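Local coordinates for Thiol:disulfide interchange protein DsbA (Neisseria meningitidis MC58, PDB 3HZ8), which probably acts as a periplasmic thiol-disulfide oxidoreductase of the DsbA family, introducing disulfide bonds into other proteins through its own redox-active disulfide, at residues A[65-68]-A[69-72]; A[144-147]-A[148-152]. The protein carries 1 engineered substitution. All blocks are in the same frame, centred on the assembly; numbering follows the deposited sequence. Where two conformers were deposited one is given.

Contact 1. Residues A[65-68]-A[69-72]; sequences VWQK and EMLT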
loop_
_atom_site.group_PDB
_atom_site.type_symbol
_atom_site.label_atom_id
_atom_site.label_comp_id
_atom_site.label_asym_id
_atom_site.label_seq_id
_atom_site.Cartn_x
_atom_site.Cartn_y
_atom_site.Cartn_z
ATOM N N VAL A 65 -8.944 7.059 0.694
ATOM C CA VAL A 65 -9.531 8.376 0.424
ATOM C C VAL A 65 -10.765 8.515 1.314
ATOM O O VAL A 65 -11.792 7.876 1.069
ATOM C CB VAL A 65 -9.875 8.579 -1.075
ATOM C CG1 VAL A 65 -10.529 9.949 -1.303
ATOM C CG2 VAL A 65 -8.630 8.395 -1.938
ATOM N N TRP A 66 -10.635 9.329 2.362
ATOM C CA TRP A 66 -11.662 9.462 3.397
ATOM C C TRP A 66 -12.362 10.822 3.341
ATOM O O TRP A 66 -13.325 11.054 4.060
ATOM C CB TRP A 66 -11.023 9.269 4.776
ATOM C CG TRP A 66 -10.698 7.838 5.087
ATOM C CD1 TRP A 66 -11.316 6.725 4.581
ATOM C CD2 TRP A 66 -9.703 7.359 6.002
ATOM N NE1 TRP A 66 -10.759 5.585 5.117
ATOM C CE2 TRP A 66 -9.764 5.943 5.989
ATOM C CE3 TRP A 66 -8.747 7.990 6.807
ATOM C CZ2 TRP A 66 -8.925 5.152 6.774
ATOM C CZ3 TRP A 66 -7.925 7.200 7.606
ATOM C CH2 TRP A 66 -8.020 5.791 7.580
ATOM N N GLN A 67 -11.854 11.709 2.496
ATOM C CA GLN A 67 -12.471 13.016 2.259
ATOM C C GLN A 67 -11.964 13.543 0.921
ATOM O O GLN A 67 -10.925 13.089 0.429
ATOM C CB GLN A 67 -12.172 13.998 3.412
ATOM C CG GLN A 67 -10.677 14.283 3.650
ATOM C CD GLN A 67 -10.389 15.170 4.852
ATOM O OE1 GLN A 67 -11.277 15.445 5.671
ATOM N NE2 GLN A 67 -9.132 15.614 4.968
ATOM N N LYS A 68 -12.676 14.499 0.316
ATOM C CA LYS A 68 -12.304 14.932 -1.040
ATOM C C LYS A 68 -10.889 15.508 -1.097
ATOM O O LYS A 68 -10.212 15.392 -2.108
ATOM C CB LYS A 68 -13.314 15.925 -1.626
ATOM C CG LYS A 68 -13.267 17.311 -1.001
ATOM C CD LYS A 68 -14.286 18.272 -1.647
ATOM C CE LYS A 68 -14.234 19.669 -1.028
ATOM N NZ LYS A 68 -14.792 20.765 -1.914
ATOM N N GLU A 69 -10.449 16.114 0.007
ATOM C CA GLU A 69 -9.124 16.721 0.067
ATOM C C GLU A 69 -8.010 15.680 0.007
ATOM O O GLU A 69 -6.862 16.010 -0.274
ATOM C CB GLU A 69 -8.984 17.544 1.346
ATOM C CG GLU A 69 -9.857 18.790 1.381
ATOM C CD GLU A 69 -11.256 18.538 1.942
ATOM O OE1 GLU A 69 -11.622 17.367 2.211
ATOM O OE2 GLU A 69 -12.000 19.525 2.121
ATOM N N MET A 70 -8.363 14.428 0.272
ATOM C CA MET A 70 -7.380 13.339 0.352
ATOM C C MET A 70 -7.066 12.721 -1.012
ATOM O O MET A 70 -6.086 11.989 -1.148
ATOM C CB MET A 70 -7.858 12.281 1.358
ATOM C CG MET A 70 -6.795 11.286 1.823
ATOM S SD MET A 70 -7.366 10.162 3.124
ATOM C CE MET A 70 -7.586 11.294 4.523
ATOM N N LEU A 71 -7.892 13.030 -2.013
ATOM C CA LEU A 71 -7.676 12.517 -3.365
ATOM C C LEU A 71 -6.305 12.906 -3.917
ATOM O O LEU A 71 -5.693 12.131 -4.619
ATOM C CB LEU A 71 -8.805 12.945 -4.319
ATOM C CG LEU A 71 -8.880 12.219 -5.670
ATOM C CD1 LEU A 71 -9.109 10.729 -5.489
ATOM C CD2 LEU A 71 -9.970 12.827 -6.545
ATOM N N THR A 72 -5.830 14.106 -3.575
ATOM C CA THR A 72 -4.502 14.556 -4.020
ATOM C C THR A 72 -3.383 13.634 -3.523
ATOM O O THR A 72 -2.430 13.329 -4.258
ATOM C CB THR A 72 -4.248 16.022 -3.594
ATOM O OG1 THR A 72 -5.198 16.875 -4.253
ATOM C CG2 THR A 72 -2.808 16.470 -3.950
HETATM O O HOH W 1 -7.984 16.351 -3.338
#
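Met70 and Trp66 lie side by side and point the same way, four residues apart where the chain turns from a loop into a helix. The thioether approaches the indole obliquely: SD is 5.2 Å from the centroid of the five-membered ring of Trp66, 45° off the ring normal, a Met-aromatic contact. Met70 CE follows the same slant and rests 4.0 Å from Trp66 CB. The methionine carries CG anti to its own nitrogen (chi1 -165°) and runs extended as far as SD, which brings the sulfur back to the backbone of Val65 and Trp66; the bend at the last torsion then sets CE alongside Trp66 CB and CE3. There SD also accepts a weak hydrogen bond from Trp66 N at 3.5 Å, so one sulfur meets both the backbone and the ring of the same residue.

The turn itself is closed by Met70 N donating to Gln67 O at 2.9 Å, the donor standing well above the carbonyl plane. A weak bond from Leu71 N to Lys68 O follows, and a water that donates to Lys68 O is also hydrogen-bonded to Thr72 OG1. On the outer side Gln67 crosses Glu69 at about a right angle, its CG 3.5 Å from Glu69 OE1, with amide and carboxylate planes inclined by 60°.

Residues 65-72 run from the loop after strand 57-63 into helix 71-83. Val65 and Leu71 pack on Gln144 of helix 134-149, Thr72 reaches helix 109-118, and Phe35 touches both Trp66 and Met70.

Contact 2. Residues A[144-147]-A[148-152]; sequences QELT and ETFQI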
loop_
_atom_site.group_PDB
_atom_site.type_symbol
_atom_site.label_atom_id
_atom_site.label_comp_id
_atom_site.label_asym_id
_atom_site.label_seq_id
_atom_site.Cartn_x
_atom_site.Cartn_y
_atom_site.Cartn_z
ATOM N N GLN A 144 -10.197 5.539 -4.142
ATOM C CA GLN A 144 -11.395 5.949 -3.433
ATOM C C GLN A 144 -12.492 4.893 -3.494
ATOM O O GLN A 144 -13.128 4.605 -2.481
ATOM C CB GLN A 144 -11.935 7.286 -3.950
ATOM C CG GLN A 144 -13.093 7.792 -3.122
ATOM C CD GLN A 144 -13.553 9.177 -3.518
ATOM O OE1 GLN A 144 -12.871 9.890 -4.252
ATOM N NE2 GLN A 144 -14.720 9.560 -3.028
ATOM N N GLU A 145 -12.702 4.337 -4.693
ATOM C CA GLU A 145 -13.669 3.263 -4.881
ATOM C C GLU A 145 -13.385 2.065 -3.972
ATOM O O GLU A 145 -14.295 1.540 -3.368
ATOM C CB GLU A 145 -13.720 2.842 -6.353
ATOM C CG GLU A 145 -14.761 1.763 -6.670
ATOM C CD GLU A 145 -14.159 0.366 -6.787
ATOM O OE1 GLU A 145 -13.371 0.139 -7.736
ATOM O OE2 GLU A 145 -14.475 -0.509 -5.935
ATOM N N LEU A 146 -12.127 1.640 -3.881
ATOM C CA LEU A 146 -11.775 0.528 -2.991
ATOM C C LEU A 146 -12.063 0.863 -1.533
ATOM O O LEU A 146 -12.597 0.041 -0.792
ATOM C CB LEU A 146 -10.305 0.142 -3.141
ATOM C CG LEU A 146 -9.889 -0.441 -4.492
ATOM C CD1 LEU A 146 -8.376 -0.516 -4.583
ATOM C CD2 LEU A 146 -10.511 -1.828 -4.704
ATOM N N THR A 147 -11.687 2.070 -1.124
ATOM C CA THR A 147 -11.896 2.518 0.253
ATOM C C THR A 147 -13.366 2.381 0.653
ATOM O O THR A 147 -13.684 1.847 1.719
ATOM C CB THR A 147 -11.414 3.990 0.438
ATOM O OG1 THR A 147 -10.028 4.098 0.091
ATOM C CG2 THR A 147 -11.609 4.458 1.894
ATOM N N GLU A 148 -14.249 2.839 -0.240
ATOM C CA GLU A 148 -15.685 2.860 0.021
ATOM C C GLU A 148 -16.322 1.478 -0.114
ATOM O O GLU A 148 -17.072 1.058 0.769
ATOM C CB GLU A 148 -16.366 3.880 -0.904
ATOM C CG GLU A 148 -15.989 5.347 -0.550
ATOM C CD GLU A 148 -16.300 6.352 -1.658
ATOM O OE1 GLU A 148 -17.010 5.996 -2.624
ATOM O OE2 GLU A 148 -15.818 7.512 -1.566
ATOM N N THR A 149 -16.022 0.783 -1.208
ATOM C CA THR A 149 -16.590 -0.545 -1.441
ATOM C C THR A 149 -16.231 -1.518 -0.326
ATOM O O THR A 149 -17.089 -2.278 0.141
ATOM C CB THR A 149 -16.138 -1.128 -2.802
ATOM O OG1 THR A 149 -16.559 -0.255 -3.857
ATOM C CG2 THR A 149 -16.722 -2.520 -3.039
ATOM N N PHE A 150 -14.964 -1.497 0.101
ATOM C CA PHE A 150 -14.493 -2.470 1.090
ATOM C C PHE A 150 -14.459 -1.921 2.512
ATOM O O PHE A 150 -14.017 -2.599 3.446
ATOM C CB PHE A 150 -13.175 -3.111 0.635
ATOM C CG PHE A 150 -13.332 -3.902 -0.630
ATOM C CD1 PHE A 150 -13.948 -5.154 -0.592
ATOM C CD2 PHE A 150 -12.951 -3.378 -1.856
ATOM C CE1 PHE A 150 -14.139 -5.872 -1.749
ATOM C CE2 PHE A 150 -13.139 -4.103 -3.024
ATOM C CZ PHE A 150 -13.741 -5.353 -2.971
ATOM N N GLN A 151 -14.980 -0.704 2.665
ATOM C CA GLN A 151 -15.106 -0.044 3.978
ATOM C C GLN A 151 -13.802 -0.086 4.785
ATOM O O GLN A 151 -13.757 -0.491 5.954
ATOM C CB GLN A 151 -16.310 -0.599 4.750
ATOM C CG GLN A 151 -17.616 -0.444 3.957
ATOM C CD GLN A 151 -18.787 -1.094 4.644
ATOM O OE1 GLN A 151 -18.873 -2.322 4.715
ATOM N NE2 GLN A 151 -19.699 -0.274 5.163
ATOM N N ILE A 152 -12.724 0.319 4.117
ATOM C CA ILE A 152 -11.424 0.387 4.769
ATOM C C ILE A 152 -11.424 1.652 5.631
ATOM O O ILE A 152 -11.285 2.756 5.098
ATOM C CB ILE A 152 -10.263 0.419 3.724
ATOM C CG1 ILE A 152 -10.388 -0.736 2.718
ATOM C CG2 ILE A 152 -8.878 0.463 4.413
ATOM C CD1 ILE A 152 -10.325 -2.151 3.313
#
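Leu146 O lies at the edge of the Phe150 ring, near its plane, and Leu146 CD2 adds an apolar contact, 3.9 Å from Phe150 CE2. One face of the ring takes the methyl CG2 of Thr149, 3.9 Å above the plane and offset toward the rim. This ring sits where helix 134-149 ends in a Schellman motif: Gln151, with positive phi, is the C-prime residue, and Ile152 N reaches back to Thr147 O at 3.0 Å, lying in the carbonyl plane. The companion bond from Gln151 N to Glu148 O is weak.

A second pair of flat groups meets two residues earlier along the helix. The Gln144 amide and the Glu148 carboxylate stand almost perpendicular, 82° apart, yet Gln144 NE2 donates to Glu148 OE2 at 2.7 Å. OE2 lies in the amide plane and is met on its syn side, with NE2 21° out of the carboxylate plane. Both chains are extended beyond CG, which lets them span one helical turn, with Glu148 exposed.

Leu146 packs on Arg60 and Glu62 of strand 57-63 and shares Phe31 of strand 26-32 with Ile152. Glu145 bends at chi2 (-100°), which carries OE2 back toward Thr149 while OE1 forms a salt bridge with Lys142. The hydroxyl of Thr149 sits close to two oxygens of that glutamate: OG1 lies 2.9 Å from Glu145 O and 3.0 Å from Glu145 OE2.

Contact 1 opens a helix and contact 2 closes one, and the two ends, with centres about 12 Å apart, are joined directly. Trp66 NE1 probably donates to Ile152 O at 2.9 Å, tying the indole to the carbonyl of the residue whose N closes the Schellman motif. Val65 N and Thr147 OG1, 3.2 Å apart, form a second probable hydrogen bond, and Thr147 OG1 is also bonded to Met143 O. Packing fills in between: Trp66 NE1 is 3.5 Å from Thr147 CG2, and Val65 CB is 3.8 Å from Gln144 CB. The indole lies near, without touching, the Cys36-Cys39 disulfide, predicted to be redox-active, so contact 1 probably borders the active site.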